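Local coordinates for serine racemase (Enterococcus faecalis, PDB 4ECL), which belongs to the alanine racemase family, pairing a TIM-barrel domain with a mainly beta C-terminal domain in a two-chain assembly, at residues 281-289 and 360-368. Residues are numbered along the deposited sequence; the frame is centred on the assembly and turned at random.
Sequences PIGYADGFP and LLSRMGHRL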
ATOM      1  N   PRO A 281     -16.154   2.913   5.502  1.00 27.09           N
ATOM      2  CA  PRO A 281     -14.941   3.289   6.227  1.00 27.01           C
ATOM      3  C   PRO A 281     -13.739   2.593   5.620  1.00 27.20           C
ATOM      4  O   PRO A 281     -12.987   1.912   6.315  1.00 29.49           O
ATOM      5  CB  PRO A 281     -15.215   2.746   7.623  1.00 28.05           C
ATOM      6  CG  PRO A 281     -16.003   1.486   7.348  1.00 26.30           C
ATOM      7  CD  PRO A 281     -16.832   1.765   6.123  1.00 24.59           C
ATOM      8  N   ILE A 282     -13.586   2.733   4.309  1.00 27.54           N
ATOM      9  CA  ILE A 282     -12.404   2.244   3.622  1.00 23.38           C
ATOM     10  C   ILE A 282     -11.960   3.275   2.597  1.00 24.84           C
ATOM     11  O   ILE A 282     -12.786   3.863   1.891  1.00 21.63           O
ATOM     12  CB  ILE A 282     -12.639   0.890   2.936  1.00 23.69           C
ATOM     13  CG1 ILE A 282     -11.331   0.352   2.352  1.00 20.70           C
ATOM     14  CG2 ILE A 282     -13.685   1.002   1.831  1.00 21.41           C
ATOM     15  CD1 ILE A 282     -11.525  -1.021   1.659  1.00 20.73           C
ATOM     16  N   GLY A 283     -10.654   3.513   2.535  1.00 25.68           N
ATOM     17  CA  GLY A 283     -10.115   4.491   1.609  1.00 28.11           C
ATOM     18  C   GLY A 283      -8.849   4.024   0.916  1.00 27.69           C
ATOM     19  O   GLY A 283      -8.510   2.832   0.946  1.00 22.59           O
ATOM     20  N   TYR A 284      -8.129   4.959   0.295  1.00 23.96           N
ATOM     21  CA  TYR A 284      -6.947   4.563  -0.468  1.00 23.46           C
ATOM     22  C   TYR A 284      -5.794   4.104   0.428  1.00 23.37           C
ATOM     23  O   TYR A 284      -5.016   3.252   0.035  1.00 29.13           O
ATOM     24  CB  TYR A 284      -6.532   5.611  -1.508  1.00 18.03           C
ATOM     25  CG  TYR A 284      -6.312   7.021  -0.989  1.00 19.15           C
ATOM     26  CD1 TYR A 284      -5.184   7.344  -0.240  1.00 19.88           C
ATOM     27  CD2 TYR A 284      -7.206   8.039  -1.295  1.00 25.37           C
ATOM     28  CE1 TYR A 284      -4.972   8.638   0.218  1.00 29.46           C
ATOM     29  CE2 TYR A 284      -7.002   9.339  -0.845  1.00 31.50           C
ATOM     30  CZ  TYR A 284      -5.886   9.630  -0.088  1.00 27.76           C
ATOM     31  OH  TYR A 284      -5.688  10.907   0.362  1.00 28.01           O
ATOM     32  N   ALA A 285      -5.717   4.613   1.655  1.00 28.80           N
ATOM     33  CA  ALA A 285      -4.702   4.118   2.590  1.00 28.76           C
ATOM     34  C   ALA A 285      -4.899   2.641   2.917  1.00 23.57           C
ATOM     35  O   ALA A 285      -3.971   1.962   3.345  1.00 29.45           O
ATOM     36  CB  ALA A 285      -4.681   4.935   3.859  1.00 26.18           C
ATOM     37  N   ASP A 286      -6.106   2.136   2.699  1.00 18.81           N
ATOM     38  CA  ASP A 286      -6.373   0.719   2.920  1.00 17.36           C
ATOM     39  C   ASP A 286      -6.031  -0.068   1.659  1.00 25.58           C
ATOM     40  O   ASP A 286      -6.205  -1.280   1.608  1.00 30.08           O
ATOM     41  CB  ASP A 286      -7.839   0.487   3.314  1.00 16.72           C
ATOM     42  CG  ASP A 286      -8.203   1.151   4.619  1.00 26.19           C
ATOM     43  OD1 ASP A 286      -7.814   0.623   5.687  1.00 23.53           O
ATOM     44  OD2 ASP A 286      -8.898   2.191   4.578  1.00 28.34           O
ATOM     45  N   GLY A 287      -5.544   0.628   0.637  1.00 26.39           N
ATOM     46  CA  GLY A 287      -5.143  -0.028  -0.594  1.00 23.70           C
ATOM     47  C   GLY A 287      -6.239  -0.124  -1.627  1.00 23.60           C
ATOM     48  O   GLY A 287      -6.112  -0.841  -2.613  1.00 30.66           O
ATOM     49  N   PHE A 288      -7.340   0.577  -1.408  1.00 24.30           N
ATOM     50  CA  PHE A 288      -8.364   0.646  -2.437  1.00 20.91           C
ATOM     51  C   PHE A 288      -8.055   1.888  -3.277  1.00 26.75           C
ATOM     52  O   PHE A 288      -8.259   3.011  -2.831  1.00 31.81           O
ATOM     53  CB  PHE A 288      -9.758   0.691  -1.801  1.00 24.03           C
ATOM     54  CG  PHE A 288     -10.880   0.398  -2.762  1.00 26.15           C
ATOM     55  CD1 PHE A 288     -11.043  -0.873  -3.293  1.00 31.63           C
ATOM     56  CD2 PHE A 288     -11.780   1.395  -3.124  1.00 27.66           C
ATOM     57  CE1 PHE A 288     -12.071  -1.143  -4.175  1.00 29.09           C
ATOM     58  CE2 PHE A 288     -12.813   1.138  -4.000  1.00 26.05           C
ATOM     59  CZ  PHE A 288     -12.959  -0.138  -4.532  1.00 29.98           C
ATOM     60  N   PRO A 289      -7.532   1.684  -4.493  1.00 28.70           N
ATOM     61  CA  PRO A 289      -6.922   2.741  -5.318  1.00 26.43           C
ATOM     62  C   PRO A 289      -7.802   3.974  -5.542  1.00 24.57           C
ATOM     63  O   PRO A 289      -8.950   3.857  -5.953  1.00 26.36           O
ATOM     64  CB  PRO A 289      -6.684   2.043  -6.658  1.00 31.95           C
ATOM     65  CG  PRO A 289      -6.635   0.585  -6.332  1.00 32.28           C
ATOM     66  CD  PRO A 289      -7.570   0.385  -5.190  1.00 33.05           C
ATOM     67  N   LEU A 360      -2.764  -4.662  -7.498  1.00 25.65           N
ATOM     68  CA  LEU A 360      -3.952  -4.387  -6.687  1.00 22.99           C
ATOM     69  C   LEU A 360      -3.906  -5.192  -5.396  1.00 17.08           C
ATOM     70  O   LEU A 360      -4.097  -4.654  -4.309  1.00 19.24           O
ATOM     71  CB  LEU A 360      -5.223  -4.738  -7.459  1.00 23.51           C
ATOM     72  CG  LEU A 360      -6.542  -4.512  -6.705  1.00 26.06           C
ATOM     73  CD1 LEU A 360      -6.790  -3.017  -6.480  1.00 21.80           C
ATOM     74  CD2 LEU A 360      -7.721  -5.168  -7.436  1.00 19.98           C
ATOM     75  N   LEU A 361      -3.592  -6.472  -5.527  1.00 19.42           N
ATOM     76  CA  LEU A 361      -3.640  -7.397  -4.403  1.00 22.90           C
ATOM     77  C   LEU A 361      -2.462  -7.269  -3.464  1.00 22.62           C
ATOM     78  O   LEU A 361      -2.643  -7.231  -2.246  1.00 19.95           O
ATOM     79  CB  LEU A 361      -3.751  -8.842  -4.897  1.00 28.80           C
ATOM     80  CG  LEU A 361      -5.058  -9.227  -5.595  1.00 31.64           C
ATOM     81  CD1 LEU A 361      -5.210 -10.739  -5.614  1.00 40.04           C
ATOM     82  CD2 LEU A 361      -6.274  -8.575  -4.945  1.00 36.98           C
ATOM     83  N   SER A 362      -1.252  -7.213  -4.022  1.00 28.23           N
ATOM     84  CA  SER A 362      -0.056  -7.100  -3.195  1.00 25.98           C
ATOM     85  C   SER A 362      -0.033  -5.779  -2.440  1.00 24.91           C
ATOM     86  O   SER A 362       0.639  -5.665  -1.415  1.00 32.32           O
ATOM     87  CB  SER A 362       1.229  -7.271  -4.020  1.00 34.00           C
ATOM     88  OG  SER A 362       1.466  -6.160  -4.864  1.00 28.39           O
ATOM     89  N   ARG A 363      -0.765  -4.782  -2.933  1.00 18.79           N
ATOM     90  CA  ARG A 363      -0.803  -3.479  -2.249  1.00 21.80           C
ATOM     91  C   ARG A 363      -2.036  -3.269  -1.371  1.00 28.24           C
ATOM     92  O   ARG A 363      -2.413  -2.130  -1.077  1.00 27.19           O
ATOM     93  CB  ARG A 363      -0.665  -2.321  -3.250  1.00 23.14           C
ATOM     94  CG  ARG A 363       0.649  -2.338  -4.048  1.00 26.70           C
ATOM     95  CD  ARG A 363       0.750  -1.140  -4.989  1.00 25.87           C
ATOM     96  NE  ARG A 363       0.689   0.127  -4.264  1.00 27.79           N
ATOM     97  CZ  ARG A 363       0.525   1.314  -4.843  1.00 28.62           C
ATOM     98  NH1 ARG A 363       0.395   1.400  -6.166  1.00 24.20           N
ATOM     99  NH2 ARG A 363       0.490   2.415  -4.097  1.00 29.06           N
HETATM  100  N   MSE A 364      -2.672  -4.360  -0.951  1.00 29.78           N
HETATM  101  CA  MSE A 364      -3.756  -4.251   0.020  1.00 21.00           C
HETATM  102  C   MSE A 364      -3.146  -3.690   1.295  1.00 24.05           C
HETATM  103  O   MSE A 364      -2.053  -4.101   1.696  1.00 25.08           O
HETATM  104  CB  MSE A 364      -4.388  -5.617   0.267  1.00 24.66           C
HETATM  105  CG  MSE A 364      -5.326  -6.082  -0.852  1.00 21.00           C
HETATM  106 SE   MSE A 364      -6.976  -5.023  -0.902  0.74 31.45          SE
HETATM  107  CE  MSE A 364      -6.780  -4.015  -2.548  1.00 31.28           C
ATOM    108  N   GLY A 365      -3.831  -2.734   1.915  1.00 16.75           N
ATOM    109  CA  GLY A 365      -3.259  -1.997   3.030  1.00 18.25           C
ATOM    110  C   GLY A 365      -3.086  -2.853   4.271  1.00 24.67           C
ATOM    111  O   GLY A 365      -3.897  -3.733   4.553  1.00 24.50           O
ATOM    112  N   HIS A 366      -2.025  -2.586   5.021  1.00 22.02           N
ATOM    113  CA  HIS A 366      -1.730  -3.327   6.245  1.00 28.96           C
ATOM    114  C   HIS A 366      -2.790  -3.127   7.322  1.00 34.47           C
ATOM    115  O   HIS A 366      -2.895  -3.938   8.242  1.00 37.06           O
ATOM    116  CB  HIS A 366      -0.355  -2.928   6.804  1.00 36.57           C
ATOM    117  CG  HIS A 366       0.070  -3.742   7.985  1.00 42.10           C
ATOM    118  ND1 HIS A 366       0.197  -3.210   9.251  1.00 44.50           N
ATOM    119  CD2 HIS A 366       0.369  -5.058   8.099  1.00 43.53           C
ATOM    120  CE1 HIS A 366       0.567  -4.161  10.089  1.00 44.77           C
ATOM    121  NE2 HIS A 366       0.677  -5.292   9.417  1.00 44.09           N
ATOM    122  N   ARG A 367      -3.560  -2.042   7.213  1.00 33.55           N
ATOM    123  CA  ARG A 367      -4.599  -1.700   8.190  1.00 30.71           C
ATOM    124  C   ARG A 367      -5.814  -2.636   8.125  1.00 37.79           C
ATOM    125  O   ARG A 367      -6.553  -2.773   9.105  1.00 42.37           O
ATOM    126  CB  ARG A 367      -5.039  -0.234   7.998  1.00 32.12           C
ATOM    127  CG  ARG A 367      -5.926   0.350   9.085  1.00 28.05           C
ATOM    128  CD  ARG A 367      -5.990   1.899   9.020  1.00 35.43           C
ATOM    129  NE  ARG A 367      -6.575   2.384   7.768  1.00 29.85           N
ATOM    130  CZ  ARG A 367      -6.685   3.667   7.432  1.00 25.84           C
ATOM    131  NH1 ARG A 367      -6.257   4.618   8.259  1.00 28.37           N
ATOM    132  NH2 ARG A 367      -7.233   4.002   6.268  1.00 22.26           N
ATOM    133  N   LEU A 368      -6.021  -3.276   6.977  1.00 30.54           N
ATOM    134  CA  LEU A 368      -7.172  -4.167   6.780  1.00 22.95           C
ATOM    135  C   LEU A 368      -7.058  -5.401   7.653  1.00 25.16           C
ATOM    136  O   LEU A 368      -6.009  -6.033   7.689  1.00 31.51           O
ATOM    137  CB  LEU A 368      -7.250  -4.609   5.315  1.00 26.01           C
ATOM    138  CG  LEU A 368      -7.617  -3.547   4.278  1.00 24.40           C
ATOM    139  CD1 LEU A 368      -7.469  -4.089   2.862  1.00 24.68           C
ATOM    140  CD2 LEU A 368      -9.040  -3.072   4.534  1.00 22.41           C
TER
HETATM  141  O   HOH W   1      -3.115   0.104   5.607  1.00 29.76           O
HETATM  142  O   HOH W   2      -4.040  -1.988  -3.981  1.00 19.89           O
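R367 grips D286 side-on in a salt bridge made through two hydrogen bonds, NE to OD1 and NH2 to OD2, both at 3.0 Å. The carboxylate lies near the guanidinium plane, but the two planes are turned 41° apart, and both nitrogens meet the oxygens from above the carboxylate plane. R367 gets there by setting CG anti to its backbone N (chi1 -170°) and bending at chi3. D286 OD2 also takes the backbone N-H of G283 on its anti lone pair and forms a salt bridge with R6; R367 also pairs with D315 of its own chain and E68 of the second subunit. L368 sets CD2 against D286 CB at 3.9 Å and CD1 near D286 O. In this alanine racemase fold the pair joins the 3-10 turn 284-286 to the type I turn G365-L368 leading into strand 369-372 of the C-terminal beta domain. G365 N donates to D286 O (2.8 Å) from above the carbonyl plane, where two glycines, G287 and G365, let the backbones close up. Farther along, the selenomethionine M364 folds CE back to 3.2 Å from G287 O, a water bridges that oxygen to L360 O, and the side chains of L360 and P289 cross at about a right angle, CD1 3.6 Å from CG.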